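Local structure of putative Lipoprotein (Shewanella oneidensis, 3U24) at residues Ala301-Ile306 with Phe501-Glu506; Leu309-Val314 with Tyr393-Asn398; Ile401-Asn406 with Pro459-Met464. The protein is of unknown function but binds zinc and calcium ions and, as a putative lipoprotein of the DUF885 family, may be related to zinc metallopeptidases. All coordinates share one frame; numbering follows the deposited sequence. Where two conformers were deposited one is given.

Overall arrangement
From the N terminus, helix 298-309 comes first, supplying residues 301-306 to interaction 1, and the loop after it supplies residues 309-314 to interaction 2. That loop meets residues 393-398, at the end of helix 387-396, and so closes the first of the three loops considered here. A short turn leads to residues 401-406, and interaction 3 pairs them with the start of helix 459-485. Residues 501-506 then return to helix 298-309, so interaction 1 encloses the other two, which follow one another in series. Contacts between the sites join them: Leu-305 and Leu-309 both pack on Leu-463, and Asn-398 meets Met-464. Helix 459-485 thus runs beside all three; interaction 2 holds a zinc ligand.

Interaction 1. Residues Ala301-Ile306 with Phe501-Glu506; sequences AIRQLI and FQQRAE
Ile-302 lays its CG2 methyl over one face of the Phe-501 ring, a CH-pi contact with the carbon 4.2 Å from the ring centroid and displaced toward the CZ rim. With CG2 anti to the backbone N, the branched side chain presents this methyl to the ring. One turn on, Ile-306 adds a looser touch through CD1. Phe-501 has positive phi as the chain leaves helix 489-499, and its flat apolar ring suits the buried helix face it meets. Arg-303 combines both characters: its aliphatic part runs past Phe-501, with CD 4.1 Å from CB, and its guanidinium continues to the backbone beyond. The chain leaves with CG anti to the backbone N (chi1 179°) and bends at chi2, so that NH1 makes a weak hydrogen bond to Gln-502 O (3.4 Å). The guanidinium stands nearly perpendicular to the phenyl ring and has the Phe-501 carbonyl over one face. Its NH2 comes 3.2 Å from OE1 of Gln-503, whose bent chain turns back toward it from the N-cap position of helix 504-516. Around this contact, helix 260-289 packs on Ile-302 and Ile-306, while helix 459-485 touches Ile-306 and Phe-501.

Interaction 2. Residues Leu309-Val314 with Tyr393-Asn398; sequences LSTKHV and YLREYN. With ZN (zinc ion), chain E.
A zinc site brings His-313 against Leu-394: the imidazole NE2 binds the zinc ion at 2.0 Å, and Glu-391 is a further ligand. The other ring nitrogen, ND1, donates a straight hydrogen bond to Val-314 O (2.6 Å, 171°). The acceptor lies almost in the imidazole plane and, with the zinc on NE2, helps hold the ring's rotation. His-313 CG sits between backbone N and carbonyl carbon (chi1 58°), from where the ring crosses the Leu-394 side chain at about a right angle. Leu-394 places CB over one ring face, 3.7 Å from the centroid, and its CD2 packs 4.0 Å from Val-314 CG1. A glycine here removes CB and the branch, and is likely to leave a gap under the imidazole and the zinc ligand freer to shift. Arg-395 centres its guanidinium under Thr-311 CG2, while its NE bonds Glu-391 OE2 and may steady that ligand. Asn-398 gives its amide ND2 to Arg-395 O (2.9 Å) and caps Ile-401 N with OD1. A water bridges Val-314 N and Tyr-397 O. The contact joins the loop after helix 298-309 to the end of helix 387-396, with Phe-319 of helix 319-337 against Val-314 and Leu-394, and helix 459-485 beside Asn-398.

Interaction 3. Residues Ile401-Asn406 with Pro459-Met464; sequences ILQILN and PEMWLM
The segments 401-406 and 459-464, from helices 401-409 and 459-485, cross at -63°, with segment axes 10.3 Å apart at closest, where Ile-401 and Ile-404 meet Met-464 and Met-461, both selenomethionines in this crystal. Ile-401 CG1 and Met-464 CE are 3.5 Å apart, tighter than usual for two carbons. The Met-464 chain bends at both chi2 and chi3, which curls CE across Ile-401 at about a right angle; the isoleucine CD1 meanwhile rests 3.4 Å from Met-464 O. Flexible, unbranched methionines can fold to fit beside the stiffer beta-branched isoleucines. Helix 401-409 also carries His-408, which binds zinc with His-414 and Glu-439; such a site would agree with a distant kinship to zinc peptidases. The side chain of Ile-404 lies about 5 Å from that of His-408, so this contact lies near that metal site. Met-461 leaves the backbone with CG anti to N (chi1 169°) and slides past Ile-404 in the opposite sense, SE 4.1 Å from CD1. Its CE methyl then reaches the amide of Gln-403, 3.5 Å from OE1. That amide is held at both ends, OE1 by the Tyr-454 hydroxyl and NE2 by His-399 O.

Interaction 1. Residues Ala301-Ile306 with Phe501-Glu506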
# COMPACT_ATOMS: atom_id res chain seq x y z
N ALA A 301 -15.85 -2.88 -29.20
CA ALA A 301 -16.63 -1.64 -29.16
C ALA A 301 -16.34 -0.79 -27.91
O ALA A 301 -16.06 0.41 -28.00
CB ALA A 301 -18.11 -1.97 -29.22
N ILE A 302 -16.42 -1.41 -26.74
CA ILE A 302 -16.17 -0.66 -25.48
C ILE A 302 -14.75 -0.08 -25.47
O ILE A 302 -14.57 1.09 -25.15
CB ILE A 302 -16.39 -1.54 -24.25
CG1 ILE A 302 -17.88 -1.89 -24.11
CG2 ILE A 302 -15.87 -0.89 -22.99
CD1 ILE A 302 -18.11 -3.03 -23.14
N ARG A 303 -13.77 -0.88 -25.88
CA ARG A 303 -12.36 -0.47 -25.94
C ARG A 303 -12.16 0.70 -26.90
O ARG A 303 -11.40 1.62 -26.61
CB ARG A 303 -11.46 -1.68 -26.33
CG ARG A 303 -9.96 -1.38 -26.45
CD ARG A 303 -9.36 -0.85 -25.13
NE ARG A 303 -7.92 -0.52 -25.19
CZ ARG A 303 -6.90 -1.30 -24.79
NH1 ARG A 303 -7.09 -2.51 -24.26
NH2 ARG A 303 -5.65 -0.84 -24.91
N GLN A 304 -12.89 0.71 -28.01
CA GLN A 304 -12.72 1.75 -28.99
C GLN A 304 -13.36 3.05 -28.56
O GLN A 304 -12.79 4.13 -28.76
CB GLN A 304 -13.22 1.29 -30.39
CG GLN A 304 -12.22 0.36 -31.09
CD GLN A 304 -12.71 -0.23 -32.41
OE1 GLN A 304 -13.74 0.18 -32.96
NE2 GLN A 304 -11.98 -1.23 -32.92
N LEU A 305 -14.56 2.97 -28.00
CA LEU A 305 -15.19 4.16 -27.45
C LEU A 305 -14.33 4.71 -26.34
O LEU A 305 -14.06 5.88 -26.31
CB LEU A 305 -16.60 3.84 -26.92
CG LEU A 305 -17.41 5.00 -26.31
CD1 LEU A 305 -17.46 6.20 -27.24
CD2 LEU A 305 -18.81 4.51 -25.99
N ILE A 306 -13.83 3.88 -25.46
CA ILE A 306 -12.99 4.40 -24.37
C ILE A 306 -11.76 5.09 -24.93
O ILE A 306 -11.41 6.18 -24.48
CB ILE A 306 -12.59 3.27 -23.39
CG1 ILE A 306 -13.79 2.87 -22.51
CG2 ILE A 306 -11.40 3.68 -22.47
CD1 ILE A 306 -13.51 1.66 -21.63
N PHE A 501 -9.44 -3.64 -20.01
CA PHE A 501 -9.14 -2.58 -20.99
C PHE A 501 -7.89 -1.77 -20.68
O PHE A 501 -7.82 -0.59 -20.98
CB PHE A 501 -10.37 -1.67 -21.19
CG PHE A 501 -11.64 -2.45 -21.35
CD1 PHE A 501 -11.83 -3.26 -22.46
CD2 PHE A 501 -12.60 -2.44 -20.37
CE1 PHE A 501 -12.98 -4.01 -22.61
CE2 PHE A 501 -13.75 -3.20 -20.50
CZ PHE A 501 -13.94 -3.99 -21.62
N GLN A 502 -6.89 -2.43 -20.09
CA GLN A 502 -5.59 -1.81 -19.85
C GLN A 502 -4.56 -1.97 -21.00
O GLN A 502 -4.67 -2.86 -21.86
CB GLN A 502 -5.00 -2.33 -18.53
CG GLN A 502 -5.70 -1.71 -17.33
CD GLN A 502 -5.34 -2.34 -16.04
OE1 GLN A 502 -4.25 -2.87 -15.84
NE2 GLN A 502 -6.27 -2.27 -15.12
N GLN A 503 -3.56 -1.11 -20.96
CA GLN A 503 -2.43 -1.13 -21.88
C GLN A 503 -1.46 -2.24 -21.51
O GLN A 503 -1.39 -2.72 -20.36
CB GLN A 503 -1.64 0.18 -21.80
CG GLN A 503 -2.40 1.43 -22.17
CD GLN A 503 -2.59 1.53 -23.66
OE1 GLN A 503 -3.74 1.56 -24.13
NE2 GLN A 503 -1.47 1.57 -24.43
N ARG A 504 -0.64 -2.57 -22.48
CA ARG A 504 0.34 -3.62 -22.35
C ARG A 504 1.28 -3.44 -21.16
O ARG A 504 1.48 -4.35 -20.37
CB ARG A 504 1.16 -3.64 -23.63
CG ARG A 504 2.22 -4.71 -23.65
CD ARG A 504 1.62 -6.09 -23.80
NE ARG A 504 2.55 -7.08 -23.28
CZ ARG A 504 2.51 -8.38 -23.55
NH1 ARG A 504 1.57 -8.88 -24.36
NH2 ARG A 504 3.44 -9.18 -23.02
N ALA A 505 1.87 -2.27 -21.07
CA ALA A 505 2.85 -1.98 -20.06
C ALA A 505 2.19 -2.10 -18.66
O ALA A 505 2.80 -2.61 -17.73
CB ALA A 505 3.46 -0.59 -20.28
N GLU A 506 0.96 -1.61 -18.52
CA GLU A 506 0.27 -1.68 -17.25
C GLU A 506 0.04 -3.17 -16.89
O GLU A 506 0.28 -3.61 -15.75
CB GLU A 506 -1.02 -0.86 -17.25

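Interaction 2. Residues Leu309-Val314 with Tyr393-Asn398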
# COMPACT_ATOMS: atom_id res chain seq x y z
N LEU A 309 -12.82 8.55 -26.19
CA LEU A 309 -13.13 9.48 -25.10
C LEU A 309 -11.85 9.91 -24.38
O LEU A 309 -11.74 11.06 -23.95
CB LEU A 309 -14.11 8.87 -24.11
CG LEU A 309 -15.51 8.59 -24.65
CD1 LEU A 309 -16.34 7.84 -23.60
CD2 LEU A 309 -16.18 9.89 -25.09
N SER A 310 -10.85 9.03 -24.31
CA SER A 310 -9.63 9.33 -23.58
C SER A 310 -8.84 10.46 -24.21
O SER A 310 -7.94 11.00 -23.57
CB SER A 310 -8.74 8.09 -23.52
OG SER A 310 -9.43 7.05 -22.83
N THR A 311 -9.13 10.80 -25.46
CA THR A 311 -8.49 11.95 -26.04
C THR A 311 -9.01 13.27 -25.51
O THR A 311 -8.45 14.28 -25.81
CB THR A 311 -8.56 11.96 -27.59
OG1 THR A 311 -9.92 12.19 -27.99
CG2 THR A 311 -8.02 10.61 -28.16
N LYS A 312 -10.09 13.31 -24.74
CA LYS A 312 -10.48 14.57 -24.11
C LYS A 312 -9.79 14.64 -22.76
O LYS A 312 -10.07 13.83 -21.86
CB LYS A 312 -12.00 14.69 -23.96
CG LYS A 312 -12.51 16.09 -23.54
CD LYS A 312 -14.04 16.09 -23.29
CE LYS A 312 -14.56 17.35 -22.59
NZ LYS A 312 -14.31 18.59 -23.38
N HIS A 313 -8.87 15.58 -22.60
CA HIS A 313 -8.12 15.68 -21.35
C HIS A 313 -7.64 17.05 -21.16
O HIS A 313 -7.63 17.84 -22.11
CB HIS A 313 -6.94 14.73 -21.33
CG HIS A 313 -5.97 14.95 -22.46
ND1 HIS A 313 -5.13 15.98 -22.48
CD2 HIS A 313 -5.77 14.24 -23.63
CE1 HIS A 313 -4.40 15.93 -23.61
NE2 HIS A 313 -4.76 14.84 -24.28
N VAL A 314 -7.23 17.37 -19.94
CA VAL A 314 -6.70 18.69 -19.68
C VAL A 314 -5.42 18.86 -20.48
O VAL A 314 -4.71 17.88 -20.71
CB VAL A 314 -6.45 18.95 -18.15
CG1 VAL A 314 -5.34 18.06 -17.62
CG2 VAL A 314 -6.14 20.41 -17.93
N TYR A 393 -0.09 9.66 -20.38
CA TYR A 393 -0.51 9.92 -19.03
C TYR A 393 -1.82 10.67 -19.00
O TYR A 393 -2.70 10.33 -18.24
CB TYR A 393 0.56 10.71 -18.31
CG TYR A 393 0.33 10.91 -16.85
CD1 TYR A 393 -0.40 12.02 -16.40
CD2 TYR A 393 0.85 10.01 -15.90
CE1 TYR A 393 -0.62 12.23 -15.04
CE2 TYR A 393 0.64 10.23 -14.52
CZ TYR A 393 -0.10 11.33 -14.09
OH TYR A 393 -0.34 11.57 -12.74
N LEU A 394 -1.94 11.70 -19.83
CA LEU A 394 -3.15 12.50 -19.89
C LEU A 394 -4.32 11.71 -20.45
O LEU A 394 -5.46 11.97 -20.07
CB LEU A 394 -2.92 13.77 -20.71
CG LEU A 394 -1.99 14.79 -20.06
CD1 LEU A 394 -1.59 15.89 -21.03
CD2 LEU A 394 -2.67 15.41 -18.84
N ARG A 395 -4.06 10.73 -21.31
CA ARG A 395 -5.14 9.84 -21.72
C ARG A 395 -5.67 8.92 -20.61
O ARG A 395 -6.87 8.63 -20.56
CB ARG A 395 -4.73 9.02 -22.92
CG ARG A 395 -4.48 9.94 -24.09
CD ARG A 395 -4.65 9.29 -25.41
NE ARG A 395 -4.19 10.23 -26.44
CZ ARG A 395 -3.97 9.87 -27.69
NH1 ARG A 395 -4.21 8.63 -28.07
NH2 ARG A 395 -3.53 10.75 -28.57
N GLU A 396 -4.77 8.44 -19.75
CA GLU A 396 -5.13 7.68 -18.57
C GLU A 396 -5.92 8.62 -17.63
O GLU A 396 -7.06 8.32 -17.24
CB GLU A 396 -3.85 7.18 -17.88
CG GLU A 396 -3.77 5.69 -17.56
CD GLU A 396 -2.76 5.40 -16.45
OE1 GLU A 396 -1.53 5.62 -16.65
OE2 GLU A 396 -3.22 4.94 -15.36
N TYR A 397 -5.33 9.77 -17.32
CA TYR A 397 -5.97 10.77 -16.42
C TYR A 397 -6.76 11.84 -17.18
O TYR A 397 -6.56 13.04 -17.01
CB TYR A 397 -4.99 11.33 -15.39
CG TYR A 397 -4.41 10.21 -14.56
CD1 TYR A 397 -5.10 9.68 -13.48
CD2 TYR A 397 -3.20 9.66 -14.88
CE1 TYR A 397 -4.59 8.63 -12.73
CE2 TYR A 397 -2.68 8.60 -14.16
CZ TYR A 397 -3.38 8.09 -13.09
OH TYR A 397 -2.83 7.04 -12.39
N ASN A 398 -7.73 11.35 -17.94
CA ASN A 398 -8.50 12.16 -18.87
C ASN A 398 -9.60 13.03 -18.19
O ASN A 398 -9.64 13.15 -16.98
CB ASN A 398 -9.04 11.21 -19.94
CG ASN A 398 -9.95 10.14 -19.37
OD1 ASN A 398 -10.95 10.48 -18.74
ND2 ASN A 398 -9.58 8.83 -19.53
ZN ZN E . -4.30 14.58 -26.16
O HOH W 1 -7.73 15.48 -18.00

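Interaction 3. Residues Ile401-Asn406 with Pro459-Met464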
# COMPACT_ATOMS: atom_id res chain seq x y z
N ILE A 401 -11.50 10.77 -15.70
CA ILE A 401 -10.75 9.99 -14.73
C ILE A 401 -10.02 10.92 -13.76
O ILE A 401 -9.86 10.57 -12.61
CB ILE A 401 -9.76 9.01 -15.39
CG1 ILE A 401 -10.50 7.87 -16.12
CG2 ILE A 401 -8.71 8.50 -14.43
CD1 ILE A 401 -11.38 6.97 -15.28
N LEU A 402 -9.59 12.09 -14.21
CA LEU A 402 -8.97 13.06 -13.33
C LEU A 402 -9.90 13.48 -12.17
O LEU A 402 -9.45 13.69 -11.07
CB LEU A 402 -8.49 14.26 -14.13
CG LEU A 402 -7.75 15.34 -13.34
CD1 LEU A 402 -6.59 14.72 -12.52
CD2 LEU A 402 -7.30 16.49 -14.24
N GLN A 403 -11.21 13.57 -12.43
CA GLN A 403 -12.18 13.94 -11.43
C GLN A 403 -12.35 12.78 -10.42
O GLN A 403 -12.29 12.96 -9.21
CB GLN A 403 -13.51 14.27 -12.10
CG GLN A 403 -13.51 15.48 -13.04
CD GLN A 403 -14.89 15.68 -13.67
OE1 GLN A 403 -15.86 15.94 -12.96
NE2 GLN A 403 -15.00 15.53 -14.99
N ILE A 404 -12.47 11.56 -10.95
CA ILE A 404 -12.48 10.38 -10.10
C ILE A 404 -11.22 10.21 -9.25
O ILE A 404 -11.31 9.84 -8.09
CB ILE A 404 -12.72 9.12 -10.94
CG1 ILE A 404 -14.12 9.15 -11.50
CG2 ILE A 404 -12.55 7.85 -10.11
CD1 ILE A 404 -14.22 8.19 -12.67
N LEU A 405 -10.05 10.50 -9.82
CA LEU A 405 -8.80 10.49 -9.04
C LEU A 405 -8.83 11.48 -7.86
O LEU A 405 -8.34 11.17 -6.76
CB LEU A 405 -7.57 10.82 -9.92
CG LEU A 405 -6.19 10.92 -9.22
CD1 LEU A 405 -5.71 9.54 -8.76
CD2 LEU A 405 -5.13 11.59 -10.11
N ASN A 406 -9.35 12.66 -8.10
CA ASN A 406 -9.42 13.68 -7.07
C ASN A 406 -10.46 13.34 -5.98
O ASN A 406 -10.28 13.71 -4.83
CB ASN A 406 -9.67 15.07 -7.70
CG ASN A 406 -8.45 15.60 -8.46
OD1 ASN A 406 -7.29 15.30 -8.10
ND2 ASN A 406 -8.71 16.39 -9.54
N PRO A 459 -23.44 9.71 -19.13
CA PRO A 459 -23.02 8.35 -19.50
C PRO A 459 -21.52 8.21 -19.67
O PRO A 459 -20.97 7.20 -19.28
CB PRO A 459 -23.76 8.11 -20.80
CG PRO A 459 -24.99 8.97 -20.69
CD PRO A 459 -24.50 10.21 -20.03
N GLU A 460 -20.86 9.22 -20.23
CA GLU A 460 -19.39 9.21 -20.43
C GLU A 460 -18.65 9.00 -19.09
O GLU A 460 -17.70 8.24 -19.00
CB GLU A 460 -18.91 10.52 -21.09
CG GLU A 460 -19.24 10.69 -22.59
CD GLU A 460 -20.64 11.23 -22.90
OE1 GLU A 460 -21.51 11.32 -21.98
OE2 GLU A 460 -20.87 11.57 -24.09
N MSE A 461 -19.10 9.71 -18.07
CA MSE A 461 -18.52 9.67 -16.75
C MSE A 461 -18.70 8.27 -16.19
O MSE A 461 -17.75 7.67 -15.73
CB MSE A 461 -19.20 10.71 -15.83
CG MSE A 461 -18.84 10.58 -14.33
SE MSE A 461 -16.95 10.95 -14.04
CE MSE A 461 -17.22 12.86 -13.84
N TRP A 462 -19.90 7.73 -16.27
CA TRP A 462 -20.12 6.36 -15.79
C TRP A 462 -19.28 5.33 -16.51
O TRP A 462 -18.73 4.42 -15.88
CB TRP A 462 -21.60 5.99 -15.81
CG TRP A 462 -22.28 6.58 -14.60
CD1 TRP A 462 -22.59 7.91 -14.36
CD2 TRP A 462 -22.69 5.88 -13.39
NE1 TRP A 462 -23.14 8.07 -13.13
CE2 TRP A 462 -23.23 6.89 -12.50
CE3 TRP A 462 -22.66 4.57 -12.97
CZ2 TRP A 462 -23.73 6.57 -11.25
CZ3 TRP A 462 -23.15 4.25 -11.71
CH2 TRP A 462 -23.68 5.23 -10.87
N LEU A 463 -19.15 5.47 -17.82
CA LEU A 463 -18.37 4.52 -18.59
C LEU A 463 -16.92 4.51 -18.11
O LEU A 463 -16.34 3.43 -17.94
CB LEU A 463 -18.46 4.86 -20.08
CG LEU A 463 -17.69 3.99 -21.06
CD1 LEU A 463 -18.14 2.54 -20.94
CD2 LEU A 463 -17.85 4.52 -22.48
N MSE A 464 -16.36 5.71 -17.91
CA MSE A 464 -15.00 5.87 -17.49
C MSE A 464 -14.80 5.38 -16.06
O MSE A 464 -13.82 4.71 -15.78
CB MSE A 464 -14.53 7.32 -17.62
CG MSE A 464 -14.37 7.84 -19.04
SE MSE A 464 -13.11 6.78 -20.21
CE MSE A 464 -11.74 6.40 -18.99